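Local coordinates for 2'-5' RNA Ligase (Thermus thermophilus, PDB 1IUH), which belongs to the LigT-like phosphoesterase family of the 2H clan, a fold of two similar halves that each contribute one copy of a short signature motif, at residues L3-F8 / T41-G46; H36-T41 / P129-A134. All coordinates share one frame; numbering follows the deposited sequence. Where two conformers were deposited one is given.

Contact 1: L3-F8 / T41-G46; sequences LFYAVF and TLLFLG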
# COMPACT_ATOMS: atom_id res chain seq x y z
N LEU A 3 -1.28 3.89 -11.81
CA LEU A 3 -0.69 4.59 -10.68
C LEU A 3 -1.37 4.32 -9.34
O LEU A 3 -2.56 3.98 -9.30
CB LEU A 3 -0.81 6.09 -10.94
CG LEU A 3 -0.17 6.65 -12.22
CD1 LEU A 3 -0.76 8.01 -12.51
CD2 LEU A 3 1.34 6.76 -12.05
N PHE A 4 -0.60 4.50 -8.26
CA PHE A 4 -1.12 4.39 -6.88
C PHE A 4 -0.23 5.21 -5.93
O PHE A 4 0.93 5.52 -6.25
CB PHE A 4 -1.19 2.92 -6.39
CG PHE A 4 0.15 2.23 -6.22
CD1 PHE A 4 0.73 2.10 -4.97
CD2 PHE A 4 0.81 1.65 -7.30
CE1 PHE A 4 1.95 1.39 -4.78
CE2 PHE A 4 2.04 0.94 -7.12
CZ PHE A 4 2.59 0.82 -5.85
N TYR A 5 -0.82 5.63 -4.81
CA TYR A 5 -0.06 6.30 -3.75
C TYR A 5 0.24 5.23 -2.67
O TYR A 5 -0.59 4.39 -2.32
CB TYR A 5 -0.82 7.49 -3.09
CG TYR A 5 -1.04 8.70 -4.00
CD1 TYR A 5 -2.26 8.85 -4.66
CD2 TYR A 5 -0.05 9.70 -4.17
CE1 TYR A 5 -2.52 9.98 -5.46
CE2 TYR A 5 -0.31 10.86 -4.99
CZ TYR A 5 -1.56 10.97 -5.62
OH TYR A 5 -1.96 12.01 -6.40
N ALA A 6 1.45 5.27 -2.12
CA ALA A 6 1.80 4.28 -1.14
C ALA A 6 2.85 4.77 -0.17
O ALA A 6 3.52 5.77 -0.40
CB ALA A 6 2.32 2.98 -1.88
N VAL A 7 3.00 4.02 0.91
CA VAL A 7 4.02 4.31 1.89
C VAL A 7 5.05 3.18 1.78
O VAL A 7 4.69 2.00 1.86
CB VAL A 7 3.45 4.29 3.30
CG1 VAL A 7 4.61 4.18 4.35
CG2 VAL A 7 2.65 5.45 3.52
N PHE A 8 6.31 3.52 1.57
CA PHE A 8 7.37 2.52 1.56
C PHE A 8 7.89 2.45 2.99
O PHE A 8 7.63 3.34 3.82
CB PHE A 8 8.45 2.82 0.52
CG PHE A 8 8.01 2.45 -0.86
CD1 PHE A 8 7.54 3.43 -1.74
CD2 PHE A 8 7.94 1.11 -1.22
CE1 PHE A 8 6.99 3.08 -2.96
CE2 PHE A 8 7.41 0.72 -2.40
CZ PHE A 8 6.91 1.73 -3.30
N THR A 41 -0.49 0.56 0.45
CA THR A 41 -1.13 1.48 -0.50
C THR A 41 -2.15 2.44 0.11
O THR A 41 -2.99 2.04 0.85
CB THR A 41 -1.81 0.66 -1.62
OG1 THR A 41 -0.81 -0.14 -2.28
CG2 THR A 41 -2.51 1.59 -2.61
N LEU A 42 -2.06 3.73 -0.15
CA LEU A 42 -3.07 4.60 0.46
C LEU A 42 -4.26 4.79 -0.48
O LEU A 42 -5.39 4.98 -0.05
CB LEU A 42 -2.49 5.93 0.83
CG LEU A 42 -1.27 5.81 1.71
CD1 LEU A 42 -0.31 6.96 1.41
CD2 LEU A 42 -1.71 5.82 3.16
N LEU A 43 -4.00 4.69 -1.77
CA LEU A 43 -5.04 4.87 -2.76
C LEU A 43 -4.57 4.37 -4.12
O LEU A 43 -3.59 4.88 -4.61
CB LEU A 43 -5.39 6.34 -2.89
CG LEU A 43 -6.43 6.64 -3.97
CD1 LEU A 43 -7.69 5.96 -3.57
CD2 LEU A 43 -6.68 8.21 -4.13
N PHE A 44 -5.24 3.35 -4.68
CA PHE A 44 -4.90 2.81 -6.00
C PHE A 44 -5.70 3.61 -7.07
O PHE A 44 -6.88 3.90 -6.89
CB PHE A 44 -5.25 1.32 -6.01
CG PHE A 44 -5.13 0.67 -7.31
CD1 PHE A 44 -3.89 0.46 -7.88
CD2 PHE A 44 -6.28 0.24 -7.99
CE1 PHE A 44 -3.78 -0.18 -9.12
CE2 PHE A 44 -6.17 -0.41 -9.23
CZ PHE A 44 -4.91 -0.61 -9.80
N LEU A 45 -5.04 4.03 -8.15
CA LEU A 45 -5.71 4.83 -9.17
C LEU A 45 -6.08 4.09 -10.48
O LEU A 45 -6.89 4.56 -11.25
CB LEU A 45 -4.87 6.09 -9.49
CG LEU A 45 -4.60 7.13 -8.38
CD1 LEU A 45 -3.81 8.28 -9.04
CD2 LEU A 45 -5.86 7.67 -7.69
N GLY A 46 -5.51 2.91 -10.69
CA GLY A 46 -5.81 2.17 -11.90
C GLY A 46 -5.06 2.78 -13.07
O GLY A 46 -4.01 3.35 -12.87

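Contact 2: H36-T41 / P129-A134; sequences HQLHLT and PHITLA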
# COMPACT_ATOMS: atom_id res chain seq x y z
N HIS A 36 11.90 -5.14 -1.39
CA HIS A 36 11.91 -3.77 -1.80
C HIS A 36 10.56 -3.32 -2.42
O HIS A 36 10.38 -2.14 -2.73
CB HIS A 36 13.11 -3.55 -2.72
CG HIS A 36 14.44 -3.68 -2.01
ND1 HIS A 36 15.63 -3.85 -2.69
CD2 HIS A 36 14.75 -3.62 -0.70
CE1 HIS A 36 16.62 -3.88 -1.81
NE2 HIS A 36 16.11 -3.74 -0.60
N GLN A 37 9.62 -4.23 -2.62
CA GLN A 37 8.29 -3.82 -3.12
C GLN A 37 7.29 -3.82 -1.95
O GLN A 37 6.14 -3.40 -2.10
CB GLN A 37 7.74 -4.74 -4.21
CG GLN A 37 8.62 -4.83 -5.44
CD GLN A 37 7.88 -5.40 -6.66
OE1 GLN A 37 7.15 -6.40 -6.59
NE2 GLN A 37 8.07 -4.77 -7.77
N LEU A 38 7.71 -4.32 -0.78
CA LEU A 38 6.79 -4.36 0.33
C LEU A 38 6.30 -2.92 0.54
O LEU A 38 7.08 -1.98 0.48
CB LEU A 38 7.46 -4.97 1.55
CG LEU A 38 7.59 -6.52 1.65
CD1 LEU A 38 8.44 -6.79 2.92
CD2 LEU A 38 6.23 -7.31 1.78
N HIS A 39 5.00 -2.73 0.74
CA HIS A 39 4.46 -1.37 0.88
C HIS A 39 2.98 -1.33 1.31
O HIS A 39 2.24 -2.30 1.14
CB HIS A 39 4.57 -0.68 -0.47
CG HIS A 39 3.53 -1.14 -1.43
ND1 HIS A 39 3.66 -2.31 -2.16
CD2 HIS A 39 2.30 -0.64 -1.73
CE1 HIS A 39 2.55 -2.50 -2.87
NE2 HIS A 39 1.71 -1.51 -2.63
N LEU A 40 2.53 -0.19 1.80
CA LEU A 40 1.11 -0.02 2.19
C LEU A 40 0.51 0.98 1.22
O LEU A 40 0.95 2.14 1.16
CB LEU A 40 0.99 0.54 3.61
CG LEU A 40 -0.42 0.65 4.19
CD1 LEU A 40 -0.44 0.41 5.76
CD2 LEU A 40 -0.94 2.05 3.83
N THR A 41 -0.49 0.56 0.45
CA THR A 41 -1.13 1.48 -0.50
C THR A 41 -2.15 2.44 0.11
O THR A 41 -2.99 2.04 0.85
CB THR A 41 -1.81 0.66 -1.62
OG1 THR A 41 -0.81 -0.14 -2.28
CG2 THR A 41 -2.51 1.59 -2.61
N PRO A 129 -5.72 -0.22 6.31
CA PRO A 129 -4.25 -0.21 6.23
C PRO A 129 -3.61 -1.63 6.32
O PRO A 129 -3.43 -2.17 7.43
CB PRO A 129 -3.83 0.72 7.37
CG PRO A 129 -4.94 0.52 8.40
CD PRO A 129 -6.23 0.28 7.60
N HIS A 130 -3.29 -2.20 5.15
CA HIS A 130 -2.72 -3.56 4.96
C HIS A 130 -1.39 -3.52 4.15
O HIS A 130 -1.23 -2.65 3.30
CB HIS A 130 -3.74 -4.44 4.18
CG HIS A 130 -5.02 -4.74 4.92
ND1 HIS A 130 -6.04 -5.48 4.35
CD2 HIS A 130 -5.43 -4.45 6.18
CE1 HIS A 130 -7.02 -5.63 5.23
NE2 HIS A 130 -6.68 -5.02 6.35
N ILE A 131 -0.46 -4.46 4.40
CA ILE A 131 0.82 -4.57 3.66
C ILE A 131 0.93 -6.01 3.19
O ILE A 131 1.18 -6.94 3.97
CB ILE A 131 2.12 -4.27 4.52
CG1 ILE A 131 2.23 -2.77 4.83
CG2 ILE A 131 3.40 -4.78 3.80
CD1 ILE A 131 3.01 -2.47 6.14
N THR A 132 0.75 -6.21 1.90
CA THR A 132 0.84 -7.55 1.35
C THR A 132 2.17 -8.26 1.50
O THR A 132 3.20 -7.71 1.19
CB THR A 132 0.44 -7.49 -0.10
OG1 THR A 132 -0.80 -6.79 -0.13
CG2 THR A 132 0.19 -8.85 -0.65
N LEU A 133 2.09 -9.51 1.96
CA LEU A 133 3.23 -10.41 2.23
C LEU A 133 3.44 -11.45 1.16
O LEU A 133 4.58 -11.86 0.86
CB LEU A 133 2.98 -11.16 3.53
CG LEU A 133 2.89 -10.25 4.73
CD1 LEU A 133 2.29 -11.01 5.83
CD2 LEU A 133 4.26 -9.72 5.06
N ALA A 134 2.33 -11.92 0.61
CA ALA A 134 2.39 -12.91 -0.43
C ALA A 134 1.04 -13.07 -1.07
O ALA A 134 0.02 -12.74 -0.49
CB ALA A 134 2.88 -14.26 0.15
O HOH W 1 3.26 -5.13 -0.37
O HOH W 2 0.57 -4.03 -0.04

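Contact 1: L3-F8 / T41-G46
Y5 and L43 hold the middle of this antiparallel pairing through a nearly straight bond, Y5 N to L43 O at 2.9 Å with 169° at the hydrogen. The carbonyl of Y5 answers less regularly. L42 N reaches Y5 O at 2.7 Å from above the carbonyl plane, while L43 N gives the same oxygen a second, weak bond of 3.5 Å. Two successive amides on one acceptor make a classic beta bulge, and it lies where the chain turns a corner at L42. Toward the start of strand 2-8 a second classic bulge sets L45 and G46 against L3. There L45 N donates to L3 O at 2.7 Å, and L3 N is satisfied by G46 O at 3.0 Å. L45 CB also crowds L3 O, only 3.1 Å away.

F4 and F44 share one face as a non-hydrogen-bonded pair, so the backbone of F4 bonds instead to V160. A chi1 of 67°, with CG between the backbone N and the carbonyl carbon, brings the F4 ring to T41; the two side chains cross at about a right angle, F4 CD1 3.8 Å from T41 OG1. F4 CB meets the edge of the F44 ring. On the other face, the Y5 ring lies beside L45 CD1, and its hydroxyl is hydrogen-bonded to Y56 O. L42 O is taken by R106 NH1.

Strand 150-164 continues the sheet beyond strand 2-8, pairing with F4 and A6, while helices 53-66 and 96-113 pack on the face of L3, Y5 and L43.

Contact 2: H36-T41 / P129-A134
L40 packs against P129, H130 and I131 where the two His-x-Thr motifs of the 2H fold, H39-L40-T41 and H130-I131-T132, come side by side. The tight part centres on the middle residues, L40 and I131. With CG of L40 anti to its backbone N (chi1 -175°), the side chain runs alongside P129, pointing the same way, and CD1 of L40 meets P129 CB at 3.8 Å. Its CB rests on I131 CG1 at 3.7 Å, while L40 CG sits over H130 O. Two residues before L40, L38 sends CD2 to within 3.1 Å of T132 O, a close carbon-oxygen approach, and touches I131 CG2 more loosely. L17 of helix 11-21 packs on L38, I131 and L133, closing this apolar side.

Across from H39 the backbones stand apart, and no direct hydrogen bond joins the segments. Two waters fill in. Water 1 accepts from H39 N and donates to T132 O at 3.0 Å; water 2 donates to H39 O at 2.7 Å and accepts from T132 N. Both backbone polar groups of H39 and of T132 are thus satisfied much as in a hydrogen-bonded antiparallel pair, with a water inserted into each link. The short strand segments are skewed, their N-to-C directions 132° apart.

The two motif histidines join the packing through their carbonyl oxygens; their rings lie elsewhere. That of H39 meets F4 and Y171, its rotation fixed by H39 ND1, which donates in the ring plane to Q37 O at 2.7 Å.

From the N terminus, strand 2-8 leads through helix 11-21 and strand 30-32 to strand 39-47, which comes back antiparallel beside it; contact 1 closes this loop of 32 residues. Contact 2 closes a longer one, 87 residues from strand 39-47 through helices 53-66 and 96-113 to strand 130-136. Because 36-40 lies between the segments of contact 1 while 129-134 lies beyond them, the loops cross rather than nest. T41 belongs to both contacts, and V7 N lies 2.8 Å from L40 O, a probable hydrogen bond between them. Strand 39-47 thus ties the N-terminal strand to strand 130-136, bringing the two sequence-family halves together near the centre of the chain.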